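Local coordinates for protein beta-mannosidase (Trichoderma harzianum, PDB 4CVU) that probably hydrolyses terminal beta-mannose residues from mannosides and mannan-derived oligosaccharides, as a fungal beta-mannosidase of glycoside hydrolase family 2, at residues 829-834 / 838-843. Numbering follows the deposited sequence.
Sequences HGKLPN and SKTTTF
G830 and T841 form an antiparallel, hydrogen-bonded pair, the last bridge before the turn of a beta hairpin. G830 N donates to T841 O at 3.0 Å with an N-H...O angle of 163°. T841 N returns a more bent bond (138°) to G830 O at 2.7 Å. H829 and T842 make the next, non-hydrogen-bonded pair; their side chains run side by side, with H829 CE1 3.8 Å from T842 CB.

Beyond G830 the strand pairing stops, and K831 and a water bridge the gap. K831 CG passes T840 CG2 at 4.1 Å, the two side chains crossing at a slant. The lysine chain bends at its last torsion (chi4 -96°), and NZ donates a hydrogen bond to S838 O at 2.8 Å, from the side of the C=O and tilted from the carbonyl plane. With an alanine here, S838 O would probably lose this donor and T840 CG2 its apolar neighbour. The water links L832 N to T841 OG1.

The apolar contacts centre on F843. L832 CD2 meets the ring edge at CZ, 3.9 Å away, and G830 CA lies in plane at the edge.

Loop residues L761 and H739 pack on F843 and L832. In the four-stranded antiparallel sheet of the Mannosidase Ig/CBM-like domain, strand 821-830 lies between 765-774 and the outermost strand 841-849.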
loop_
_atom_site.group_PDB
_atom_site.type_symbol
_atom_site.label_atom_id
_atom_site.label_comp_id
_atom_site.label_asym_id
_atom_site.label_seq_id
_atom_site.Cartn_x
_atom_site.Cartn_y
_atom_site.Cartn_z
ATOM N N HIS A 829 40.262 15.654 27.741
ATOM C CA HIS A 829 39.689 16.281 28.926
ATOM C C HIS A 829 39.652 17.776 28.758
ATOM O O HIS A 829 40.610 18.371 28.298
ATOM C CB HIS A 829 40.511 15.890 30.154
ATOM C CG HIS A 829 40.470 14.427 30.438
ATOM N ND1 HIS A 829 39.444 13.841 31.149
ATOM C CD2 HIS A 829 41.298 13.424 30.067
ATOM C CE1 HIS A 829 39.650 12.539 31.219
ATOM N NE2 HIS A 829 40.771 12.261 30.575
ATOM N N GLY A 830 38.536 18.379 29.119
ATOM C CA GLY A 830 38.371 19.794 28.944
ATOM C C GLY A 830 37.003 20.273 29.383
ATOM O O GLY A 830 36.230 19.509 29.963
ATOM N N LYS A 831 36.721 21.547 29.101
ATOM C CA LYS A 831 35.507 22.199 29.546
ATOM C C LYS A 831 34.768 22.717 28.333
ATOM O O LYS A 831 35.390 23.216 27.409
ATOM C CB LYS A 831 35.836 23.396 30.442
ATOM C CG LYS A 831 36.590 23.074 31.724
ATOM C CD LYS A 831 36.725 24.332 32.590
ATOM C CE LYS A 831 37.774 24.184 33.689
ATOM N NZ LYS A 831 37.185 23.788 35.007
ATOM N N LEU A 832 33.449 22.604 28.359
ATOM C CA LEU A 832 32.590 23.281 27.385
ATOM C C LEU A 832 32.593 24.768 27.696
ATOM O O LEU A 832 32.808 25.139 28.833
ATOM C CB LEU A 832 31.148 22.760 27.452
ATOM C CG LEU A 832 30.935 21.304 27.042
ATOM C CD1 LEU A 832 29.455 20.977 27.116
ATOM C CD2 LEU A 832 31.503 21.005 25.650
ATOM N N PRO A 833 32.319 25.618 26.687
ATOM C CA PRO A 833 32.225 27.055 26.959
ATOM C C PRO A 833 31.264 27.389 28.081
ATOM O O PRO A 833 30.192 26.792 28.169
ATOM C CB PRO A 833 31.712 27.637 25.634
ATOM C CG PRO A 833 32.132 26.654 24.599
ATOM C CD PRO A 833 32.037 25.311 25.277
ATOM N N ASN A 834 31.679 28.322 28.950
ATOM C CA ASN A 834 30.826 28.862 30.026
ATOM C C ASN A 834 30.315 27.826 31.021
ATOM O O ASN A 834 29.276 28.016 31.649
ATOM C CB ASN A 834 29.661 29.676 29.440
ATOM C CG ASN A 834 30.143 30.810 28.545
ATOM O OD1 ASN A 834 30.666 31.801 29.026
ATOM N ND2 ASN A 834 29.974 30.662 27.235
ATOM N N SER A 838 33.791 23.285 37.944
ATOM C CA SER A 838 35.217 23.161 37.666
ATOM C C SER A 838 35.576 21.740 37.207
ATOM O O SER A 838 36.625 21.543 36.593
ATOM C CB SER A 838 36.045 23.542 38.900
ATOM O OG SER A 838 35.673 22.775 40.030
ATOM N N LYS A 839 34.709 20.765 37.507
ATOM C CA LYS A 839 34.939 19.357 37.139
ATOM C C LYS A 839 34.971 19.210 35.621
ATOM O O LYS A 839 33.966 19.463 34.954
ATOM C CB LYS A 839 33.854 18.447 37.728
ATOM N N THR A 840 36.129 18.815 35.087
ATOM C CA THR A 840 36.337 18.765 33.638
ATOM C C THR A 840 35.608 17.582 32.997
ATOM O O THR A 840 35.475 16.519 33.589
ATOM C CB THR A 840 37.836 18.735 33.251
ATOM O OG1 THR A 840 38.462 17.598 33.836
ATOM C CG2 THR A 840 38.540 20.010 33.717
ATOM N N THR A 841 35.112 17.810 31.791
ATOM C CA THR A 841 34.386 16.803 31.031
ATOM C C THR A 841 35.378 15.890 30.335
ATOM O O THR A 841 36.459 16.318 29.935
ATOM C CB THR A 841 33.474 17.474 29.979
ATOM O OG1 THR A 841 32.400 18.127 30.644
ATOM C CG2 THR A 841 32.885 16.475 29.006
ATOM N N THR A 842 35.001 14.629 30.185
ATOM C CA THR A 842 35.787 13.697 29.379
ATOM C C THR A 842 35.136 13.530 27.974
ATOM O O THR A 842 33.954 13.226 27.843
ATOM C CB THR A 842 36.025 12.352 30.104
ATOM O OG1 THR A 842 36.501 11.366 29.167
ATOM C CG2 THR A 842 34.760 11.848 30.780
ATOM N N PHE A 843 35.937 13.779 26.945
ATOM C CA PHE A 843 35.512 13.669 25.547
ATOM C C PHE A 843 36.096 12.404 24.895
ATOM O O PHE A 843 37.304 12.160 24.975
ATOM C CB PHE A 843 35.981 14.900 24.769
ATOM C CG PHE A 843 35.463 16.191 25.314
ATOM C CD1 PHE A 843 34.139 16.561 25.117
ATOM C CD2 PHE A 843 36.290 17.038 26.028
ATOM C CE1 PHE A 843 33.640 17.751 25.620
ATOM C CE2 PHE A 843 35.804 18.234 26.538
ATOM C CZ PHE A 843 34.473 18.591 26.335
HETATM O O HOH W 1 32.204 21.211 30.629
#